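Local coordinates for hypothetical protein (Uncultured marine organism, PDB 2OP5), which is of unknown function but forms a dimer with a ferredoxin-like fold, related to the dimeric alpha-beta barrel proteins, at residues R42-S54 with S65-C79. Numbering follows the deposited sequence.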
loop_
_atom_site.group_PDB
_atom_site.type_symbol
_atom_site.label_atom_id
_atom_site.label_comp_id
_atom_site.label_asym_id
_atom_site.label_seq_id
_atom_site.Cartn_x
_atom_site.Cartn_y
_atom_site.Cartn_z
ATOM N N ARG A 42 -9.605 -17.083 -8.620
ATOM C CA ARG A 42 -9.418 -18.071 -7.560
ATOM C C ARG A 42 -8.875 -17.481 -6.262
ATOM O O ARG A 42 -9.246 -17.945 -5.183
ATOM C CB ARG A 42 -8.559 -19.241 -8.058
ATOM C CG ARG A 42 -9.361 -20.088 -9.035
ATOM C CD ARG A 42 -8.602 -21.242 -9.693
ATOM N NE ARG A 42 -7.699 -20.761 -10.736
ATOM C CZ ARG A 42 -6.384 -20.648 -10.635
ATOM N NH1 ARG A 42 -5.736 -21.008 -9.541
ATOM N NH2 ARG A 42 -5.708 -20.188 -11.670
ATOM N N LEU A 43 -7.999 -16.487 -6.365
ATOM C CA LEU A 43 -7.471 -15.816 -5.199
ATOM C C LEU A 43 -8.584 -14.971 -4.569
ATOM O O LEU A 43 -8.715 -14.906 -3.353
ATOM C CB LEU A 43 -6.270 -14.935 -5.562
ATOM C CG LEU A 43 -4.947 -15.541 -6.059
ATOM C CD1 LEU A 43 -4.002 -14.440 -6.467
ATOM C CD2 LEU A 43 -4.248 -16.426 -5.021
ATOM N N SER A 44 -9.419 -14.349 -5.391
ATOM C CA SER A 44 -10.511 -13.522 -4.841
ATOM C C SER A 44 -11.506 -14.385 -4.062
ATOM O O SER A 44 -11.982 -13.967 -3.010
ATOM C CB SER A 44 -11.228 -12.685 -5.909
ATOM O OG SER A 44 -12.274 -13.380 -6.563
ATOM N N ALA A 45 -11.770 -15.600 -4.542
ATOM C CA ALA A 45 -12.641 -16.526 -3.817
ATOM C C ALA A 45 -11.969 -16.969 -2.516
ATOM O O ALA A 45 -12.652 -17.286 -1.542
ATOM C CB ALA A 45 -12.960 -17.720 -4.673
ATOM N N ALA A 46 -10.633 -16.981 -2.495
ATOM C CA ALA A 46 -9.872 -17.370 -1.294
ATOM C C ALA A 46 -9.647 -16.242 -0.281
ATOM O O ALA A 46 -9.084 -16.487 0.780
ATOM C CB ALA A 46 -8.518 -18.001 -1.682
ATOM N N GLY A 47 -10.049 -15.017 -0.604
ATOM C CA GLY A 47 -9.871 -13.912 0.318
ATOM C C GLY A 47 -9.169 -12.680 -0.221
ATOM O O GLY A 47 -9.073 -11.680 0.498
ATOM N N LEU A 48 -8.632 -12.732 -1.445
ATOM C CA LEU A 48 -8.038 -11.519 -2.005
ATOM C C LEU A 48 -9.201 -10.587 -2.359
ATOM O O LEU A 48 -10.159 -10.988 -3.048
ATOM C CB LEU A 48 -7.172 -11.799 -3.238
ATOM C CG LEU A 48 -6.430 -10.592 -3.809
ATOM C CD1 LEU A 48 -5.319 -10.125 -2.885
ATOM C CD2 LEU A 48 -5.877 -10.904 -5.178
ATOM N N ILE A 49 -9.142 -9.371 -1.824
ATOM C CA ILE A 49 -10.120 -8.326 -2.099
ATOM C C ILE A 49 -9.621 -7.387 -3.175
ATOM O O ILE A 49 -10.353 -7.039 -4.088
ATOM C CB ILE A 49 -10.396 -7.478 -0.835
ATOM C CG1 ILE A 49 -10.992 -8.374 0.262
ATOM C CG2 ILE A 49 -11.300 -6.266 -1.168
ATOM C CD1 ILE A 49 -11.153 -7.700 1.625
ATOM N N ARG A 50 -8.357 -6.994 -3.068
ATOM C CA ARG A 50 -7.790 -6.007 -3.960
ATOM C C ARG A 50 -6.285 -6.212 -4.144
ATOM O O ARG A 50 -5.605 -6.702 -3.247
ATOM C CB ARG A 50 -8.086 -4.619 -3.381
ATOM C CG ARG A 50 -7.771 -3.436 -4.292
ATOM C CD ARG A 50 -7.977 -2.140 -3.550
ATOM N NE ARG A 50 -9.400 -1.889 -3.288
ATOM C CZ ARG A 50 -10.157 -0.994 -3.926
ATOM N NH1 ARG A 50 -9.659 -0.199 -4.882
ATOM N NH2 ARG A 50 -11.445 -0.877 -3.582
ATOM N N HIS A 51 -5.797 -5.843 -5.325
ATOM C CA HIS A 51 -4.378 -5.943 -5.693
ATOM C C HIS A 51 -4.079 -4.807 -6.640
ATOM O O HIS A 51 -4.637 -4.745 -7.719
ATOM C CB HIS A 51 -4.032 -7.282 -6.329
ATOM C CG HIS A 51 -2.585 -7.424 -6.714
ATOM N ND1 HIS A 51 -2.176 -8.141 -7.817
ATOM C CD2 HIS A 51 -1.456 -6.927 -6.151
ATOM C CE1 HIS A 51 -0.856 -8.121 -7.890
ATOM N NE2 HIS A 51 -0.392 -7.387 -6.893
ATOM N N VAL A 52 -3.194 -3.916 -6.217
ATOM C CA VAL A 52 -2.841 -2.703 -6.941
ATOM C C VAL A 52 -1.346 -2.689 -7.203
ATOM O O VAL A 52 -0.529 -2.905 -6.289
ATOM C CB VAL A 52 -3.171 -1.448 -6.116
ATOM C CG1 VAL A 52 -3.175 -0.212 -7.020
ATOM C CG2 VAL A 52 -4.514 -1.599 -5.433
ATOM N N ILE A 53 -0.994 -2.455 -8.458
ATOM C CA ILE A 53 0.388 -2.407 -8.874
ATOM C C ILE A 53 0.619 -0.984 -9.334
ATOM O O ILE A 53 -0.157 -0.436 -10.124
ATOM C CB ILE A 53 0.700 -3.393 -10.027
ATOM C CG1 ILE A 53 0.274 -4.811 -9.622
ATOM C CG2 ILE A 53 2.198 -3.321 -10.379
ATOM C CD1 ILE A 53 0.386 -5.859 -10.721
ATOM N N SER A 54 1.726 -0.431 -8.869
ATOM C CA SER A 54 2.063 0.944 -9.104
ATOM C C SER A 54 3.555 1.140 -9.456
ATOM O O SER A 54 4.414 0.384 -9.036
ATOM C CB SER A 54 1.670 1.738 -7.840
ATOM O OG SER A 54 2.407 2.945 -7.729
ATOM N N SER A 65 5.622 -0.797 -6.537
ATOM C CA SER A 65 4.859 -1.109 -5.318
ATOM C C SER A 65 3.640 -1.964 -5.635
ATOM O O SER A 65 3.018 -1.827 -6.710
ATOM C CB SER A 65 4.383 0.161 -4.647
ATOM O OG SER A 65 3.492 0.867 -5.465
HETATM N N MSE A 66 3.328 -2.855 -4.701
HETATM C CA MSE A 66 2.171 -3.692 -4.774
HETATM C C MSE A 66 1.500 -3.682 -3.429
HETATM O O MSE A 66 2.156 -3.751 -2.392
HETATM C CB MSE A 66 2.536 -5.129 -5.113
HETATM C CG MSE A 66 2.998 -5.275 -6.532
HETATM SE SE MSE A 66 3.361 -7.115 -7.049
HETATM C CE MSE A 66 3.692 -6.678 -8.873
ATOM N N VAL A 67 0.189 -3.570 -3.453
ATOM C CA VAL A 67 -0.585 -3.612 -2.240
ATOM C C VAL A 67 -1.616 -4.717 -2.463
ATOM O O VAL A 67 -2.404 -4.656 -3.427
ATOM C CB VAL A 67 -1.284 -2.270 -1.923
ATOM C CG1 VAL A 67 -2.127 -2.410 -0.669
ATOM C CG2 VAL A 67 -0.271 -1.110 -1.783
ATOM N N PHE A 68 -1.561 -5.740 -1.608
ATOM C CA PHE A 68 -2.503 -6.855 -1.646
ATOM C C PHE A 68 -3.341 -6.697 -0.398
ATOM O O PHE A 68 -2.790 -6.595 0.713
ATOM C CB PHE A 68 -1.823 -8.226 -1.504
ATOM C CG PHE A 68 -0.867 -8.596 -2.615
ATOM C CD1 PHE A 68 0.415 -8.071 -2.646
ATOM C CD2 PHE A 68 -1.233 -9.527 -3.568
ATOM C CE1 PHE A 68 1.316 -8.444 -3.653
ATOM C CE2 PHE A 68 -0.350 -9.911 -4.577
ATOM C CZ PHE A 68 0.934 -9.374 -4.621
ATOM N N GLU A 69 -4.657 -6.753 -0.570
ATOM C CA GLU A 69 -5.589 -6.631 0.539
ATOM C C GLU A 69 -6.472 -7.870 0.636
ATOM O O GLU A 69 -7.042 -8.327 -0.363
ATOM C CB GLU A 69 -6.444 -5.391 0.349
ATOM C CG GLU A 69 -5.608 -4.127 0.313
ATOM C CD GLU A 69 -6.443 -2.892 0.262
ATOM O OE1 GLU A 69 -7.545 -2.891 0.835
ATOM O OE2 GLU A 69 -5.982 -1.905 -0.327
ATOM N N TYR A 70 -6.591 -8.382 1.862
ATOM C CA TYR A 70 -7.336 -9.584 2.121
ATOM C C TYR A 70 -8.390 -9.371 3.176
ATOM O O TYR A 70 -8.227 -8.540 4.065
ATOM C CB TYR A 70 -6.396 -10.707 2.592
ATOM C CG TYR A 70 -5.181 -10.944 1.706
ATOM C CD1 TYR A 70 -4.009 -10.245 1.922
ATOM C CD2 TYR A 70 -5.211 -11.869 0.658
ATOM C CE1 TYR A 70 -2.894 -10.440 1.129
ATOM C CE2 TYR A 70 -4.076 -12.086 -0.160
ATOM C CZ TYR A 70 -2.928 -11.357 0.083
ATOM O OH TYR A 70 -1.779 -11.538 -0.674
ATOM N N ASP A 71 -9.465 -10.166 3.072
ATOM C CA ASP A 71 -10.552 -10.167 4.044
ATOM C C ASP A 71 -10.068 -10.691 5.410
ATOM O O ASP A 71 -10.697 -10.415 6.426
ATOM C CB ASP A 71 -11.752 -10.998 3.525
ATOM C CG ASP A 71 -11.420 -12.476 3.292
ATOM O OD1 ASP A 71 -10.341 -12.960 3.682
ATOM O OD2 ASP A 71 -12.265 -13.187 2.732
ATOM N N SER A 72 -8.947 -11.434 5.409
ATOM C CA SER A 72 -8.384 -12.041 6.608
ATOM C C SER A 72 -6.973 -12.560 6.357
ATOM O O SER A 72 -6.566 -12.781 5.207
ATOM C CB SER A 72 -9.239 -13.244 7.021
ATOM O OG SER A 72 -9.124 -14.325 6.087
ATOM N N LYS A 73 -6.253 -12.814 7.444
ATOM C CA LYS A 73 -4.909 -13.372 7.368
ATOM C C LYS A 73 -4.962 -14.837 6.900
ATOM O O LYS A 73 -3.993 -15.371 6.332
ATOM C CB LYS A 73 -4.212 -13.285 8.727
ATOM C CG LYS A 73 -2.730 -13.615 8.643
ATOM C CD LYS A 73 -2.017 -13.367 9.950
ATOM C CE LYS A 73 -0.602 -13.929 9.927
ATOM N NZ LYS A 73 -0.652 -15.403 9.771
ATOM N N GLU A 74 -6.082 -15.495 7.169
ATOM C CA GLU A 74 -6.271 -16.851 6.740
ATOM C C GLU A 74 -6.403 -16.827 5.217
ATOM O O GLU A 74 -5.881 -17.707 4.519
ATOM C CB GLU A 74 -7.521 -17.436 7.391
ATOM C CG GLU A 74 -7.594 -18.931 7.312
ATOM C CD GLU A 74 -6.371 -19.609 7.930
ATOM O OE1 GLU A 74 -5.859 -19.147 8.997
ATOM O OE2 GLU A 74 -5.926 -20.609 7.336
ATOM N N GLY A 75 -7.110 -15.823 4.703
ATOM C CA GLY A 75 -7.221 -15.627 3.262
ATOM C C GLY A 75 -5.865 -15.383 2.622
ATOM O O GLY A 75 -5.575 -15.894 1.539
ATOM N N TYR A 76 -5.029 -14.597 3.280
ATOM C CA TYR A 76 -3.653 -14.372 2.796
ATOM C C TYR A 76 -2.904 -15.689 2.607
ATOM O O TYR A 76 -2.279 -15.899 1.563
ATOM C CB TYR A 76 -2.881 -13.458 3.752
ATOM C CG TYR A 76 -1.374 -13.516 3.607
ATOM C CD1 TYR A 76 -0.738 -12.849 2.583
ATOM C CD2 TYR A 76 -0.593 -14.224 4.503
ATOM C CE1 TYR A 76 0.627 -12.901 2.426
ATOM C CE2 TYR A 76 0.791 -14.273 4.355
ATOM C CZ TYR A 76 1.384 -13.602 3.309
ATOM O OH TYR A 76 2.749 -13.610 3.127
ATOM N N GLN A 77 -2.972 -16.563 3.614
ATOM C CA GLN A 77 -2.269 -17.851 3.576
ATOM C C GLN A 77 -2.830 -18.849 2.552
ATOM O O GLN A 77 -2.080 -19.618 1.942
ATOM C CB GLN A 77 -2.204 -18.486 4.963
ATOM C CG GLN A 77 -1.080 -17.932 5.861
ATOM N N LYS A 78 -4.144 -18.864 2.372
ATOM C CA LYS A 78 -4.724 -19.709 1.339
ATOM C C LYS A 78 -4.270 -19.165 -0.017
ATOM O O LYS A 78 -3.992 -19.932 -0.914
ATOM C CB LYS A 78 -6.249 -19.760 1.424
ATOM C CG LYS A 78 -6.764 -20.451 2.690
ATOM C CD LYS A 78 -8.282 -20.570 2.759
ATOM C CE LYS A 78 -9.017 -19.229 2.700
ATOM N NZ LYS A 78 -10.484 -19.432 2.841
ATOM N N CYS A 79 -4.178 -17.841 -0.155
ATOM C CA CYS A 79 -3.733 -17.241 -1.418
ATOM C C CYS A 79 -2.271 -17.537 -1.704
ATOM O O CYS A 79 -1.894 -17.599 -2.848
ATOM C CB CYS A 79 -4.010 -15.739 -1.456
ATOM S SG CYS A 79 -5.735 -15.389 -1.745
HETATM O O HOH W 1 2.934 3.368 -4.684
#
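Leu-43 lays CD2 against Cys-79, 3.6 Å from its CB, where helix 42-46 runs roughly antiparallel to helix 73-79. Ala-46 CB touches Cys-79 SG. Gly-47 ends its helix in a Schellman motif, and its CA comes 4.3 Å from Gly-75 CA. A side chain on Gly-47 would clash there, and at the positive phi of Gly-47 a CB would also press on the carbonyl O of Ala-46. Gly-47 O accepts from Asp-71 N. Leu-48 CD1 reaches Tyr-70 CE2 at 3.6 Å, the two side chains slanting across each other. A classic beta bulge follows: Ile-49 and Arg-50 both donate their backbone N to Glu-69 O. Arg-50 and Glu-69 lie side by side, but no guanidinium N-H points at the carboxylate. Arg-50 instead bridges to Glu-112 of the second subunit. Glu-69 hydrogen-bonds Thr-8 of its own chain and forms a salt bridge with Arg-50 of the second subunit.

His-51 and Phe-68 form an offset stack with planes at 16° and centroids 4.0 Å apart. CG of His-51 is anti to its backbone N (chi1 -180°), which carries the imidazole over the Phe-68 ring, with CD2 above its centre. SE of Met-66, a selenomethionine, sits at the imidazole edge, 3.8 Å from His-51 NE2, while ND1 is hydrogen-bonded to Tyr-40 OH. Replacing Phe-68 by an alanine would probably strip one imidazole face of its stacking partner and leave His-51 freer to tilt. Val-52 and Val-67 exchange two backbone hydrogen bonds. Ile-53 CD1 meets Met-66 CE at 3.9 Å. At Ser-54, a water bridges its OG to Ser-65 OG.

Helices 37-46 and 73-86 pack over the sheet face bearing Leu-48, His-51 and Phe-68, where Trp-35 meets both rings of the stack. Strand 63-70 pairs with 10-17, and strand 48-56 continues the sheet into the second subunit.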